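Local coordinates for protein putative thioesterase (Novosphingobium aromaticivorans, PDB 3CJY) that is probably a thioesterase that hydrolyses acyl-CoA-type thioesters, built from two hotdog domains and able to bind calcium, at residues 122-136 / 151-165. Numbering follows the deposited sequence.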
ATOM      1  N   PRO A 122      -9.367 -16.191  -8.723  1.00 15.88           N
ATOM      2  CA  PRO A 122      -8.883 -16.961  -9.872  1.00 16.76           C
ATOM      3  C   PRO A 122      -9.358 -18.419  -9.773  1.00 17.62           C
ATOM      4  O   PRO A 122      -9.540 -18.935  -8.671  1.00 16.99           O
ATOM      5  CB  PRO A 122      -7.362 -16.873  -9.745  1.00 16.27           C
ATOM      6  CG  PRO A 122      -7.109 -16.608  -8.266  1.00 15.87           C
ATOM      7  CD  PRO A 122      -8.275 -15.774  -7.822  1.00 15.71           C
ATOM      8  N   PRO A 123      -9.564 -19.077 -10.924  1.00 19.70           N
ATOM      9  CA  PRO A 123     -10.117 -20.421 -10.900  1.00 20.40           C
ATOM     10  C   PRO A 123      -9.124 -21.530 -10.625  1.00 20.56           C
ATOM     11  O   PRO A 123      -8.975 -22.441 -11.413  1.00 22.87           O
ATOM     12  CB  PRO A 123     -10.712 -20.561 -12.299  1.00 21.19           C
ATOM     13  CG  PRO A 123      -9.899 -19.757 -13.143  1.00 21.16           C
ATOM     14  CD  PRO A 123      -9.430 -18.561 -12.297  1.00 18.82           C
ATOM     15  N   VAL A 124      -8.525 -21.497  -9.464  1.00 18.65           N
ATOM     16  CA  VAL A 124      -7.497 -22.482  -9.090  1.00 17.49           C
ATOM     17  C   VAL A 124      -8.167 -23.750  -8.541  1.00 16.43           C
ATOM     18  O   VAL A 124      -9.297 -23.701  -8.112  1.00 16.25           O
ATOM     19  CB  VAL A 124      -6.522 -21.905  -8.050  1.00 18.19           C
ATOM     20  CG1 VAL A 124      -5.896 -20.596  -8.530  1.00 18.81           C
ATOM     21  CG2 VAL A 124      -7.192 -21.665  -6.698  1.00 18.03           C
ATOM     22  N   PRO A 125      -7.471 -24.897  -8.532  1.00 15.73           N
ATOM     23  CA  PRO A 125      -8.048 -26.080  -7.912  1.00 15.48           C
ATOM     24  C   PRO A 125      -8.222 -25.878  -6.430  1.00 15.28           C
ATOM     25  O   PRO A 125      -7.527 -25.084  -5.853  1.00 14.51           O
ATOM     26  CB  PRO A 125      -6.985 -27.192  -8.163  1.00 16.55           C
ATOM     27  CG  PRO A 125      -6.013 -26.606  -9.153  1.00 16.23           C
ATOM     28  CD  PRO A 125      -6.076 -25.096  -8.939  1.00 17.52           C
ATOM     29  N   GLN A 126      -9.176 -26.573  -5.844  1.00 14.58           N
ATOM     30  CA  GLN A 126      -9.367 -26.560  -4.384  1.00 14.85           C
ATOM     31  C   GLN A 126      -8.136 -27.151  -3.669  1.00 13.74           C
ATOM     32  O   GLN A 126      -7.355 -27.869  -4.286  1.00 14.90           O
ATOM     33  CB  GLN A 126     -10.664 -27.279  -4.014  1.00 14.63           C
ATOM     34  CG  GLN A 126     -11.894 -26.434  -4.359  1.00 17.43           C
ATOM     35  CD  GLN A 126     -12.159 -25.363  -3.312  1.00 16.22           C
ATOM     36  OE1 GLN A 126     -12.576 -25.698  -2.192  1.00 18.35           O
ATOM     37  NE2 GLN A 126     -11.891 -24.075  -3.642  1.00 18.71           N
ATOM     38  N   PRO A 127      -7.972 -26.869  -2.375  1.00 13.92           N
ATOM     39  CA  PRO A 127      -6.763 -27.285  -1.670  1.00 13.58           C
ATOM     40  C   PRO A 127      -6.408 -28.748  -1.759  1.00 13.90           C
ATOM     41  O   PRO A 127      -5.224 -29.083  -1.935  1.00 13.69           O
ATOM     42  CB  PRO A 127      -7.043 -26.891  -0.234  1.00 14.02           C
ATOM     43  CG  PRO A 127      -7.952 -25.715  -0.349  1.00 15.78           C
ATOM     44  CD  PRO A 127      -8.786 -25.949  -1.547  1.00 13.41           C
ATOM     45  N   ASP A 128      -7.407 -29.622  -1.662  1.00 14.33           N
ATOM     46  CA  ASP A 128      -7.124 -31.055  -1.645  1.00 15.84           C
ATOM     47  C   ASP A 128      -6.765 -31.572  -3.034  1.00 15.62           C
ATOM     48  O   ASP A 128      -6.381 -32.732  -3.205  1.00 13.71           O
ATOM     49  CB  ASP A 128      -8.265 -31.841  -0.997  1.00 17.49           C
ATOM     50  CG  ASP A 128      -8.331 -31.630   0.550  1.00 22.01           C
ATOM     51  OD1 ASP A 128      -7.338 -31.182   1.208  1.00 20.18           O
ATOM     52  OD2 ASP A 128      -9.405 -31.959   1.110  1.00 26.83           O
ATOM     53  N   ASN A 129      -6.826 -30.699  -4.013  1.00 14.70           N
ATOM     54  CA  ASN A 129      -6.464 -31.034  -5.386  1.00 16.99           C
ATOM     55  C   ASN A 129      -5.124 -30.371  -5.778  1.00 15.96           C
ATOM     56  O   ASN A 129      -4.729 -30.328  -6.932  1.00 16.71           O
ATOM     57  CB  ASN A 129      -7.577 -30.658  -6.320  1.00 17.32           C
ATOM     58  CG  ASN A 129      -8.837 -31.500  -6.086  1.00 24.09           C
ATOM     59  OD1 ASN A 129      -8.754 -32.721  -5.861  1.00 28.68           O
ATOM     60  ND2 ASN A 129     -10.006 -30.843  -6.108  1.00 29.15           N
ATOM     61  N   CYS A 130      -4.431 -29.870  -4.781  1.00 15.53           N
ATOM     62  CA  CYS A 130      -3.139 -29.169  -4.968  1.00 14.57           C
ATOM     63  C   CYS A 130      -2.030 -29.868  -4.200  1.00 14.69           C
ATOM     64  O   CYS A 130      -2.229 -30.260  -3.060  1.00 13.73           O
ATOM     65  CB  CYS A 130      -3.233 -27.721  -4.495  1.00 14.68           C
ATOM     66  SG  CYS A 130      -4.355 -26.712  -5.456  1.00 14.77           S
ATOM     67  N   PRO A 131      -0.839 -30.012  -4.824  1.00 15.10           N
ATOM     68  CA  PRO A 131       0.265 -30.646  -4.162  1.00 15.12           C
ATOM     69  C   PRO A 131       0.987 -29.764  -3.169  1.00 16.36           C
ATOM     70  O   PRO A 131       0.910 -28.532  -3.261  1.00 15.67           O
ATOM     71  CB  PRO A 131       1.208 -30.952  -5.329  1.00 15.25           C
ATOM     72  CG  PRO A 131       1.030 -29.775  -6.212  1.00 15.64           C
ATOM     73  CD  PRO A 131      -0.442 -29.476  -6.133  1.00 15.53           C
ATOM     74  N   PRO A 132       1.651 -30.376  -2.186  1.00 16.36           N
ATOM     75  CA  PRO A 132       2.473 -29.594  -1.290  1.00 17.53           C
ATOM     76  C   PRO A 132       3.570 -28.830  -2.025  1.00 17.72           C
ATOM     77  O   PRO A 132       4.121 -29.263  -3.048  1.00 17.30           O
ATOM     78  CB  PRO A 132       3.145 -30.652  -0.393  1.00 17.65           C
ATOM     79  CG  PRO A 132       2.299 -31.848  -0.533  1.00 19.50           C
ATOM     80  CD  PRO A 132       1.790 -31.822  -1.930  1.00 17.90           C
ATOM     81  N   CYS A 133       3.888 -27.690  -1.452  1.00 17.66           N
ATOM     82  CA  CYS A 133       4.964 -26.879  -1.951  1.00 19.24           C
ATOM     83  C   CYS A 133       6.248 -27.448  -1.365  1.00 20.39           C
ATOM     84  O   CYS A 133       6.397 -27.487  -0.152  1.00 20.48           O
ATOM     85  CB  CYS A 133       4.769 -25.441  -1.492  1.00 18.94           C
ATOM     86  SG  CYS A 133       6.235 -24.489  -1.883  1.00 23.67           S
ATOM     87  N   THR A 134       7.132 -27.939  -2.232  1.00 20.59           N
ATOM     88  CA  THR A 134       8.400 -28.567  -1.787  1.00 21.72           C
ATOM     89  C   THR A 134       9.610 -27.655  -2.058  1.00 22.32           C
ATOM     90  O   THR A 134      10.764 -28.044  -1.853  1.00 24.16           O
ATOM     91  CB  THR A 134       8.570 -29.927  -2.457  1.00 20.73           C
ATOM     92  OG1 THR A 134       8.532 -29.772  -3.875  1.00 21.34           O
ATOM     93  CG2 THR A 134       7.413 -30.874  -2.035  1.00 21.91           C
ATOM     94  N   THR A 135       9.324 -26.427  -2.452  1.00 22.56           N
ATOM     95  CA  THR A 135      10.354 -25.471  -2.846  1.00 22.34           C
ATOM     96  C   THR A 135      10.424 -24.198  -2.018  1.00 22.37           C
ATOM     97  O   THR A 135      10.827 -23.145  -2.502  1.00 22.26           O
ATOM     98  CB  THR A 135      10.161 -25.124  -4.346  1.00 22.87           C
ATOM     99  OG1 THR A 135       8.855 -24.588  -4.586  1.00 24.51           O
ATOM    100  CG2 THR A 135      10.304 -26.351  -5.210  1.00 22.72           C
ATOM    101  N   LEU A 136      10.024 -24.261  -0.763  1.00 22.35           N
ATOM    102  CA  LEU A 136      10.112 -23.080   0.083  1.00 23.11           C
ATOM    103  C   LEU A 136      11.599 -22.772   0.311  1.00 22.94           C
ATOM    104  O   LEU A 136      12.441 -23.645   0.305  1.00 23.11           O
ATOM    105  CB  LEU A 136       9.414 -23.271   1.429  1.00 23.21           C
ATOM    106  CG  LEU A 136       7.883 -23.368   1.378  1.00 25.10           C
ATOM    107  CD1 LEU A 136       7.363 -23.773   2.758  1.00 26.26           C
ATOM    108  CD2 LEU A 136       7.267 -22.082   0.919  1.00 26.11           C
ATOM    109  N   VAL A 151       1.586 -25.416   3.212  1.00 13.93           N
ATOM    110  CA  VAL A 151       1.592 -24.719   1.916  1.00 13.30           C
ATOM    111  C   VAL A 151       1.413 -25.641   0.749  1.00 14.23           C
ATOM    112  O   VAL A 151       2.117 -26.649   0.623  1.00 13.05           O
ATOM    113  CB  VAL A 151       2.934 -23.925   1.736  1.00 13.42           C
ATOM    114  CG1 VAL A 151       2.963 -23.091   0.482  1.00 11.99           C
ATOM    115  CG2 VAL A 151       3.263 -23.040   2.961  1.00 11.49           C
ATOM    116  N   ARG A 152       0.450 -25.314  -0.092  1.00 13.18           N
ATOM    117  CA  ARG A 152       0.231 -26.061  -1.303  1.00 13.47           C
ATOM    118  C   ARG A 152       0.280 -25.153  -2.535  1.00 13.98           C
ATOM    119  O   ARG A 152      -0.020 -23.955  -2.476  1.00 13.55           O
ATOM    120  CB  ARG A 152      -1.091 -26.774  -1.233  1.00 13.25           C
ATOM    121  CG  ARG A 152      -1.118 -27.782  -0.084  1.00 14.61           C
ATOM    122  CD  ARG A 152      -2.434 -28.525  -0.031  1.00 14.74           C
ATOM    123  NE  ARG A 152      -2.478 -29.421   1.140  1.00 14.50           N
ATOM    124  CZ  ARG A 152      -3.556 -30.096   1.491  1.00 15.33           C
ATOM    125  NH1 ARG A 152      -4.644 -30.051   0.752  1.00 16.27           N
ATOM    126  NH2 ARG A 152      -3.543 -30.831   2.583  1.00 16.95           N
ATOM    127  N   GLU A 153       0.664 -25.751  -3.655  1.00 14.66           N
ATOM    128  CA  GLU A 153       0.780 -25.005  -4.929  1.00 14.71           C
ATOM    129  C   GLU A 153      -0.578 -24.875  -5.596  1.00 15.24           C
ATOM    130  O   GLU A 153      -1.167 -25.882  -5.983  1.00 15.01           O
ATOM    131  CB  GLU A 153       1.684 -25.736  -5.911  1.00 14.65           C
ATOM    132  CG  GLU A 153       3.085 -25.982  -5.464  1.00 16.40           C
ATOM    133  CD  GLU A 153       3.964 -24.730  -5.438  1.00 21.72           C
ATOM    134  OE1 GLU A 153       3.517 -23.679  -5.959  1.00 19.87           O
ATOM    135  OE2 GLU A 153       5.119 -24.816  -4.917  1.00 20.09           O
ATOM    136  N   ALA A 154      -1.058 -23.644  -5.793  1.00 14.84           N
ATOM    137  CA  ALA A 154      -2.372 -23.445  -6.407  1.00 16.74           C
ATOM    138  C   ALA A 154      -2.293 -22.927  -7.847  1.00 18.35           C
ATOM    139  O   ALA A 154      -3.320 -22.745  -8.490  1.00 19.10           O
ATOM    140  CB  ALA A 154      -3.204 -22.458  -5.560  1.00 16.33           C
ATOM    141  N   GLY A 155      -1.086 -22.702  -8.349  1.00 19.64           N
ATOM    142  CA  GLY A 155      -0.926 -22.012  -9.628  1.00 22.51           C
ATOM    143  C   GLY A 155      -1.079 -22.812 -10.908  1.00 24.96           C
ATOM    144  O   GLY A 155      -1.293 -22.248 -12.016  1.00 25.68           O
ATOM    145  N   GLY A 156      -0.978 -24.126 -10.777  1.00 27.69           N
ATOM    146  CA  GLY A 156      -1.105 -24.987 -11.943  1.00 29.69           C
ATOM    147  C   GLY A 156       0.131 -24.900 -12.821  1.00 31.32           C
ATOM    148  O   GLY A 156       1.065 -24.131 -12.543  1.00 32.31           O
ATOM    149  N   PRO A 157       0.116 -25.659 -13.925  1.00 33.06           N
ATOM    150  CA  PRO A 157       1.236 -25.813 -14.837  1.00 33.62           C
ATOM    151  C   PRO A 157       1.592 -24.525 -15.571  1.00 34.06           C
ATOM    152  O   PRO A 157       2.766 -24.278 -15.852  1.00 36.10           O
ATOM    153  CB  PRO A 157       0.741 -26.891 -15.826  1.00 33.66           C
ATOM    154  CG  PRO A 157      -0.708 -27.169 -15.474  1.00 33.25           C
ATOM    155  CD  PRO A 157      -1.147 -26.087 -14.546  1.00 33.12           C
ATOM    156  N   GLU A 158       0.587 -23.701 -15.832  1.00 33.45           N
ATOM    157  CA  GLU A 158       0.762 -22.468 -16.611  1.00 32.31           C
ATOM    158  C   GLU A 158       0.461 -21.168 -15.856  1.00 30.93           C
ATOM    159  O   GLU A 158      -0.219 -20.306 -16.389  1.00 31.63           O
ATOM    160  CB  GLU A 158      -0.158 -22.517 -17.850  1.00 32.73           C
ATOM    161  N   VAL A 159       0.953 -21.021 -14.633  1.00 28.82           N
ATOM    162  CA  VAL A 159       0.658 -19.792 -13.859  1.00 26.53           C
ATOM    163  C   VAL A 159       1.231 -18.628 -14.675  1.00 25.01           C
ATOM    164  O   VAL A 159       2.289 -18.750 -15.249  1.00 23.39           O
ATOM    165  CB  VAL A 159       1.214 -19.850 -12.425  1.00 26.74           C
ATOM    166  CG1 VAL A 159       2.732 -19.918 -12.443  1.00 27.25           C
ATOM    167  CG2 VAL A 159       0.716 -18.647 -11.580  1.00 25.45           C
ATOM    168  N   PRO A 160       0.499 -17.519 -14.769  1.00 23.98           N
ATOM    169  CA  PRO A 160       1.005 -16.403 -15.567  1.00 23.04           C
ATOM    170  C   PRO A 160       2.278 -15.775 -15.021  1.00 22.42           C
ATOM    171  O   PRO A 160       2.626 -15.890 -13.844  1.00 20.16           O
ATOM    172  CB  PRO A 160      -0.123 -15.380 -15.501  1.00 23.76           C
ATOM    173  CG  PRO A 160      -1.360 -16.169 -15.073  1.00 24.03           C
ATOM    174  CD  PRO A 160      -0.856 -17.271 -14.238  1.00 24.55           C
ATOM    175  N   SER A 161       2.953 -15.095 -15.942  1.00 22.12           N
ATOM    176  CA  SER A 161       4.211 -14.400 -15.660  1.00 21.16           C
ATOM    177  C   SER A 161       4.136 -13.526 -14.445  1.00 18.67           C
ATOM    178  O   SER A 161       3.235 -12.696 -14.319  1.00 20.04           O
ATOM    179  CB  SER A 161       4.598 -13.522 -16.866  1.00 21.90           C
ATOM    180  OG  SER A 161       5.924 -13.042 -16.727  1.00 25.77           O
ATOM    181  N   GLY A 162       5.061 -13.756 -13.526  1.00 16.68           N
ATOM    182  CA  GLY A 162       5.166 -12.923 -12.336  1.00 15.28           C
ATOM    183  C   GLY A 162       4.262 -13.310 -11.181  1.00 14.00           C
ATOM    184  O   GLY A 162       4.367 -12.771 -10.111  1.00 13.52           O
ATOM    185  N   ARG A 163       3.354 -14.231 -11.439  1.00 13.04           N
ATOM    186  CA  ARG A 163       2.413 -14.691 -10.429  1.00 12.93           C
ATOM    187  C   ARG A 163       2.828 -15.943  -9.672  1.00 12.06           C
ATOM    188  O   ARG A 163       3.480 -16.848 -10.207  1.00 13.68           O
ATOM    189  CB  ARG A 163       1.011 -14.878 -11.018  1.00 11.25           C
ATOM    190  CG  ARG A 163       0.399 -13.647 -11.695  1.00 12.74           C
ATOM    191  CD  ARG A 163      -0.993 -13.893 -12.137  1.00 15.96           C
ATOM    192  NE  ARG A 163      -1.593 -12.707 -12.754  1.00 19.93           N
ATOM    193  CZ  ARG A 163      -2.273 -11.761 -12.104  1.00 21.64           C
ATOM    194  NH1 ARG A 163      -2.442 -11.800 -10.808  1.00 21.45           N
ATOM    195  NH2 ARG A 163      -2.778 -10.721 -12.772  1.00 23.54           N
ATOM    196  N   THR A 164       2.387 -15.962  -8.426  1.00 12.72           N
ATOM    197  CA  THR A 164       2.533 -17.113  -7.509  1.00 13.34           C
ATOM    198  C   THR A 164       1.229 -17.222  -6.726  1.00 13.39           C
ATOM    199  O   THR A 164       0.766 -16.243  -6.113  1.00 13.07           O
ATOM    200  CB  THR A 164       3.740 -16.984  -6.592  1.00 14.16           C
ATOM    201  OG1 THR A 164       4.948 -17.035  -7.376  1.00 14.00           O
ATOM    202  CG2 THR A 164       3.748 -18.087  -5.519  1.00 14.79           C
ATOM    203  N   ARG A 165       0.610 -18.397  -6.816  1.00 12.64           N
ATOM    204  CA  ARG A 165      -0.642 -18.694  -6.098  1.00 12.23           C
ATOM    205  C   ARG A 165      -0.467 -19.913  -5.212  1.00 11.79           C
ATOM    206  O   ARG A 165      -0.143 -20.997  -5.672  1.00 12.47           O
ATOM    207  CB  ARG A 165      -1.791 -18.879  -7.063  1.00 12.89           C
ATOM    208  CG  ARG A 165      -2.091 -17.666  -7.872  1.00 14.46           C
ATOM    209  CD  ARG A 165      -3.032 -17.882  -9.024  1.00 16.34           C
ATOM    210  NE  ARG A 165      -3.534 -16.598  -9.474  1.00 16.15           N
ATOM    211  CZ  ARG A 165      -3.873 -16.314 -10.712  1.00 17.30           C
ATOM    212  NH1 ARG A 165      -3.709 -17.224 -11.653  1.00 19.44           N
ATOM    213  NH2 ARG A 165      -4.342 -15.113 -11.000  1.00 19.31           N
TER
HETATM  214  O   HOH W   1      -5.906 -32.293   3.500  1.00 30.89           O
HETATM  215  O   HOH W   2       6.868 -26.719  -4.845  1.00 26.17           O
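P132 and R152 form a single antiparallel beta bridge, as a non-hydrogen-bonded pair with CA atoms 4.2 Å apart, between strand 149-153 of the C-terminal hotdog domain and the proline-rich loop leading to it. Two backbone bonds flank the pair: E153 N to P131 O, 2.8 Å and nearly straight at 164°, and C133 N to V151 O, 2.9 Å. Strand 163-170 pairs with the other edge of 149-153.

Beyond the bridge, R152 stretches along the loop, extended from CG to NE, and NH1 serves two acceptors lying close to the guanidinium plane. R152 NH1 donates to P127 O at 2.9 Å, standing 72° out of that carbonyl's plane, while C130 N reaches the same oxygen from the opposite face. The salt bridge to D128 runs from R152 NH1 to OD1, 3.0 Å, and its hydrogen bond uses the anti lone pair of that oxygen; water 1 links OD1 to NH2, which E150 holds as well. A leucine in place of R152 would probably leave D128 without its cationic mate and P127 O with one donor fewer.

On the face of the strand opposite the R152 side chain, C133 CB packs against V151 CG1 at 3.6 Å. Bent at chi2 (-73°), E153 brings OE2 to water 2 and to R194 of helix 188-196. Farther off, P122 CB sits over one guanidinium face of R165, whose NE pairs with D223, and R163 CD lies 3.7 Å above the opposite face, offset toward its rim.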